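Local coordinates for protein hydroxynitrile lyase (Passiflora edulis, PDB 5XZT) that probably acts as a lyase that cleaves cyanohydrins into hydrogen cyanide and a carbonyl compound, working as a homodimer of the stress-responsive A/B-barrel family, at residues R8-N13 with L101-N106; Q26-Y31 with H63-T68. One frame throughout, in Å; residues are numbered along the deposited sequence.

Contact 1 (R8-N13 with L101-N106); sequences RHIVFN and LNYIIN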
# COMPACT_ATOMS: atom_id res chain seq x y z
N ARG A 8 5.40 3.80 -7.39
CA ARG A 8 5.32 3.38 -6.00
C ARG A 8 5.36 1.86 -5.94
O ARG A 8 4.76 1.18 -6.77
CB ARG A 8 4.03 3.87 -5.35
CG ARG A 8 4.05 3.80 -3.82
CD ARG A 8 4.75 5.03 -3.23
NE ARG A 8 3.85 6.17 -3.28
CZ ARG A 8 4.22 7.45 -3.33
NH1 ARG A 8 5.50 7.82 -3.34
NH2 ARG A 8 3.28 8.40 -3.37
N HIS A 9 6.06 1.34 -4.94
CA HIS A 9 6.19 -0.08 -4.69
C HIS A 9 5.66 -0.27 -3.28
O HIS A 9 6.27 0.21 -2.32
CB HIS A 9 7.66 -0.48 -4.82
CG HIS A 9 7.97 -1.89 -4.41
ND1 HIS A 9 7.86 -2.96 -5.27
CD2 HIS A 9 8.49 -2.39 -3.27
CE1 HIS A 9 8.26 -4.06 -4.66
NE2 HIS A 9 8.65 -3.74 -3.44
N ILE A 10 4.51 -0.92 -3.16
CA ILE A 10 3.90 -1.14 -1.87
C ILE A 10 3.76 -2.63 -1.61
O ILE A 10 3.21 -3.37 -2.41
CB ILE A 10 2.55 -0.42 -1.67
CG1 ILE A 10 2.75 1.10 -1.90
CG2 ILE A 10 2.02 -0.73 -0.26
CD1 ILE A 10 1.62 1.97 -1.39
N VAL A 11 4.31 -3.03 -0.47
CA VAL A 11 4.29 -4.41 0.03
C VAL A 11 3.42 -4.50 1.27
O VAL A 11 3.57 -3.71 2.22
CB VAL A 11 5.71 -4.84 0.37
CG1 VAL A 11 5.73 -6.24 0.98
CG2 VAL A 11 6.60 -4.74 -0.85
N PHE A 12 2.52 -5.49 1.29
CA PHE A 12 1.87 -5.90 2.53
C PHE A 12 2.36 -7.33 2.84
O PHE A 12 2.44 -8.15 1.94
CB PHE A 12 0.35 -5.99 2.38
CG PHE A 12 -0.37 -4.69 2.16
CD1 PHE A 12 0.19 -3.45 2.40
CD2 PHE A 12 -1.69 -4.74 1.73
CE1 PHE A 12 -0.54 -2.28 2.18
CE2 PHE A 12 -2.43 -3.58 1.52
CZ PHE A 12 -1.86 -2.35 1.76
N ASN A 13 2.66 -7.63 4.10
CA ASN A 13 2.97 -9.00 4.49
C ASN A 13 2.47 -9.37 5.87
O ASN A 13 1.95 -8.55 6.64
CB ASN A 13 4.49 -9.30 4.31
CG ASN A 13 5.33 -8.98 5.53
OD1 ASN A 13 5.12 -7.98 6.20
ND2 ASN A 13 6.32 -9.85 5.83
N LEU A 101 2.16 -4.43 -4.97
CA LEU A 101 1.75 -3.70 -6.16
C LEU A 101 2.82 -2.68 -6.52
O LEU A 101 3.45 -2.08 -5.64
CB LEU A 101 0.38 -3.04 -6.00
CG LEU A 101 -0.82 -3.92 -6.36
CD1 LEU A 101 -1.09 -4.92 -5.25
CD2 LEU A 101 -2.05 -3.07 -6.62
N ASN A 102 3.00 -2.51 -7.81
CA ASN A 102 3.92 -1.51 -8.37
C ASN A 102 3.10 -0.68 -9.33
O ASN A 102 2.46 -1.24 -10.22
CB ASN A 102 5.03 -2.21 -9.14
CG ASN A 102 5.97 -2.95 -8.24
OD1 ASN A 102 6.73 -2.33 -7.51
ND2 ASN A 102 5.94 -4.27 -8.29
N TYR A 103 3.10 0.64 -9.17
CA TYR A 103 2.24 1.48 -10.01
C TYR A 103 2.76 2.87 -10.22
O TYR A 103 3.42 3.44 -9.33
CB TYR A 103 0.81 1.54 -9.44
CG TYR A 103 0.74 2.02 -8.01
CD1 TYR A 103 0.94 1.12 -6.96
CD2 TYR A 103 0.45 3.34 -7.69
CE1 TYR A 103 0.87 1.52 -5.65
CE2 TYR A 103 0.38 3.76 -6.36
CZ TYR A 103 0.59 2.83 -5.36
OH TYR A 103 0.53 3.17 -4.03
N ILE A 104 2.45 3.43 -11.38
CA ILE A 104 2.69 4.83 -11.65
C ILE A 104 1.70 5.60 -10.78
O ILE A 104 0.50 5.30 -10.75
CB ILE A 104 2.43 5.21 -13.12
CG1 ILE A 104 3.37 4.47 -14.07
CG2 ILE A 104 2.61 6.71 -13.31
CD1 ILE A 104 2.98 4.67 -15.52
N ILE A 105 2.22 6.61 -10.09
CA ILE A 105 1.45 7.42 -9.16
C ILE A 105 0.62 8.42 -9.96
O ILE A 105 1.19 9.24 -10.69
CB ILE A 105 2.43 8.12 -8.17
CG1 ILE A 105 3.16 7.07 -7.32
CG2 ILE A 105 1.70 9.10 -7.27
CD1 ILE A 105 4.52 7.52 -6.81
N ASN A 106 -0.71 8.31 -9.88
CA ASN A 106 -1.65 9.28 -10.48
C ASN A 106 -2.30 10.10 -9.38
O ASN A 106 -2.57 9.58 -8.30
CB ASN A 106 -2.78 8.58 -11.25
CG ASN A 106 -2.29 7.59 -12.28
OD1 ASN A 106 -1.31 7.84 -12.99
ND2 ASN A 106 -2.97 6.45 -12.37

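Contact 2 (Q26-Y31 with H63-T68); sequences QIIADY and HAYEST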
# COMPACT_ATOMS: atom_id res chain seq x y z
N GLN A 26 14.86 -7.20 12.90
CA GLN A 26 16.07 -7.24 12.08
C GLN A 26 15.77 -7.24 10.59
O GLN A 26 16.42 -6.54 9.83
CB GLN A 26 16.94 -8.46 12.41
CG GLN A 26 18.32 -8.45 11.76
CD GLN A 26 19.17 -7.28 12.21
OE1 GLN A 26 19.46 -7.15 13.40
NE2 GLN A 26 19.55 -6.40 11.28
N ILE A 27 14.80 -8.04 10.18
CA ILE A 27 14.45 -8.15 8.78
C ILE A 27 13.95 -6.79 8.26
O ILE A 27 14.35 -6.37 7.17
CB ILE A 27 13.41 -9.25 8.54
CG1 ILE A 27 14.05 -10.63 8.74
CG2 ILE A 27 12.85 -9.18 7.13
CD1 ILE A 27 13.04 -11.76 8.80
N ILE A 28 13.13 -6.11 9.06
CA ILE A 28 12.60 -4.79 8.71
C ILE A 28 13.75 -3.76 8.62
O ILE A 28 13.82 -2.96 7.67
CB ILE A 28 11.48 -4.34 9.69
CG1 ILE A 28 10.26 -5.27 9.49
CG2 ILE A 28 11.06 -2.90 9.46
CD1 ILE A 28 9.22 -5.20 10.57
N ALA A 29 14.64 -3.79 9.61
CA ALA A 29 15.82 -2.93 9.59
C ALA A 29 16.66 -3.15 8.33
O ALA A 29 17.11 -2.17 7.71
CB ALA A 29 16.65 -3.14 10.83
N ASP A 30 16.90 -4.42 8.00
CA ASP A 30 17.66 -4.82 6.81
C ASP A 30 17.02 -4.28 5.54
O ASP A 30 17.72 -3.85 4.63
CB ASP A 30 17.80 -6.34 6.69
CG ASP A 30 18.72 -6.96 7.75
OD1 ASP A 30 19.46 -6.24 8.45
OD2 ASP A 30 18.70 -8.20 7.88
N TYR A 31 15.69 -4.32 5.48
CA TYR A 31 14.95 -3.80 4.33
C TYR A 31 15.21 -2.30 4.17
O TYR A 31 15.63 -1.84 3.10
CB TYR A 31 13.45 -4.09 4.50
CG TYR A 31 12.55 -3.83 3.30
CD1 TYR A 31 13.04 -3.36 2.07
CD2 TYR A 31 11.19 -4.13 3.38
CE1 TYR A 31 12.19 -3.15 0.98
CE2 TYR A 31 10.34 -3.92 2.30
CZ TYR A 31 10.83 -3.42 1.12
OH TYR A 31 9.98 -3.23 0.04
N HIS A 63 1.78 -5.86 8.28
CA HIS A 63 2.81 -4.86 7.99
C HIS A 63 2.65 -4.32 6.57
O HIS A 63 2.30 -5.07 5.64
CB HIS A 63 4.19 -5.50 8.08
CG HIS A 63 4.65 -5.83 9.46
ND1 HIS A 63 4.12 -6.86 10.20
CD2 HIS A 63 5.65 -5.30 10.20
CE1 HIS A 63 4.74 -6.91 11.37
NE2 HIS A 63 5.68 -5.98 11.39
N ALA A 64 2.93 -3.03 6.41
CA ALA A 64 3.00 -2.37 5.10
C ALA A 64 4.36 -1.70 4.96
O ALA A 64 4.93 -1.22 5.95
CB ALA A 64 1.89 -1.33 4.95
N TYR A 65 4.89 -1.70 3.74
CA TYR A 65 6.15 -1.04 3.41
C TYR A 65 5.99 -0.32 2.08
O TYR A 65 5.53 -0.91 1.10
CB TYR A 65 7.30 -2.05 3.29
CG TYR A 65 7.29 -3.16 4.30
CD1 TYR A 65 6.43 -4.24 4.14
CD2 TYR A 65 8.11 -3.13 5.42
CE1 TYR A 65 6.39 -5.26 5.05
CE2 TYR A 65 8.09 -4.16 6.34
CZ TYR A 65 7.23 -5.23 6.15
OH TYR A 65 7.17 -6.28 7.05
N GLU A 66 6.40 0.94 2.04
CA GLU A 66 6.30 1.71 0.82
C GLU A 66 7.67 2.20 0.40
O GLU A 66 8.47 2.60 1.25
CB GLU A 66 5.45 2.93 1.04
CG GLU A 66 4.03 2.66 1.49
CD GLU A 66 3.22 3.94 1.52
OE1 GLU A 66 3.31 4.72 0.51
OE2 GLU A 66 2.59 4.23 2.55
N SER A 67 7.91 2.19 -0.90
CA SER A 67 9.10 2.85 -1.48
C SER A 67 8.77 3.45 -2.84
O SER A 67 7.76 3.11 -3.47
CB SER A 67 10.26 1.87 -1.57
OG SER A 67 9.86 0.65 -2.12
N THR A 68 9.63 4.38 -3.26
CA THR A 68 9.41 5.15 -4.47
C THR A 68 10.63 4.99 -5.36
O THR A 68 11.77 5.03 -4.87
CB THR A 68 9.16 6.62 -4.11
OG1 THR A 68 8.01 6.69 -3.26
CG2 THR A 68 8.92 7.47 -5.35
O HOH W 1 8.35 -0.95 -0.26

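Contact 1 (R8-N13 with L101-N106)
Arg8, His9 and Ile10 pair with Tyr103, Asn102 and Leu101 in an antiparallel beta ladder between strands 7-15 and 95-104 of the dimeric alpha/beta-barrel domain. Arg8-Tyr103 and Ile10-Leu101 are hydrogen-bonded pairs, with Arg8 N to Tyr103 O at 2.8 Å and Ile10 N to Leu101 O at 2.9 Å; His9-Asn102 between them is a non-hydrogen-bonded pair. There the side chains supply the bond: His9 ND1 donates to Asn102 OD1 at 2.6 Å, the oxygen lying at the imidazole edge in the ring plane, while the two side chains lie side by side, ring and amide planes 27° apart. This bond restrains the imidazole rotation. On the other face of the sheet, Arg8 CB sits over the Tyr103 ring, 3.9 Å from its centroid, in a CH-pi contact. Tyr103 CG stands between its own backbone N and carbonyl carbon (chi1 55°), swinging the ring under Arg8. Ile105 CD1 lies over the centre of one guanidinium face, 3.5 Å from Arg8 CZ. Glu66 of the second subunit takes both Arg8 NH2, as a salt bridge, and Tyr103 OH. Strand 63-69 flanks strand 7-15 on its other edge, and helix 21-33 brings Tyr31 against His9.

Contact 2 (Q26-Y31 with H63-T68)
Ile28 and Tyr31, about one turn apart, pack against His63 and Tyr65, laying helix 21-33 on strand 63-69 in the alpha/beta sandwich of this ferredoxin-like, dimeric alpha/beta-barrel fold, the two segments running nearly parallel. Ile28 sends its CG1 branch toward the sheet with CG1 anti to the carbonyl carbon (chi1 -67°), and the extended chi2 carries CD1 to the His63 imidazole, 3.6 Å from His63 CD2. Nearer the helix backbone on the same branch, Ile28 CG1 meets the Tyr65 ring at its edge, 4.0 Å from Tyr65 CE2, crossing that side chain at about a right angle. Tyr31 reaches the sheet differently: its CG lies opposite the backbone N (chi1 -170°), and the ring runs out to cross Tyr65 at a slant, with Tyr31 CE2 3.7 Å from Tyr65 CB. The two phenol rings are oblique, centroids 5.4 Å apart and planes at 43°. The Tyr65 hydroxyl bonds to Tyr15, fixing the far end of that ring, while Trp44 and Phe87 meet the Tyr31 ring. No direct hydrogen bond joins the segments; one water bridges them instead, 2.8 Å from Tyr31 OH and 2.9 Å from Ser67 OG, and gives a weak bond to Tyr65 O.

Contact 2 is nested along the chain within the loop closed by contact 1, the order being strand 7-15, helix 21-33, strand 63-69 and strand 95-104. Their centres lie about 13 Å apart. Both use one antiparallel sheet: contact 1 joins neighbouring strands within it, and contact 2 lays a helix on it, with strands 7-15 and 63-69 side by side. Arg8 NH1 to Thr68 OG1 and Asn13 OD1 to Tyr65 OH, each 2.8 Å, are probable hydrogen bonds linking the two. The His9 and Tyr31 side chains both lie near a bound hexane-1,6-diol, probably from the crystallisation liquor, that may mark a pocket. Both contacts reach the second subunit, contact 1 through Arg8 and contact 2 through Glu66.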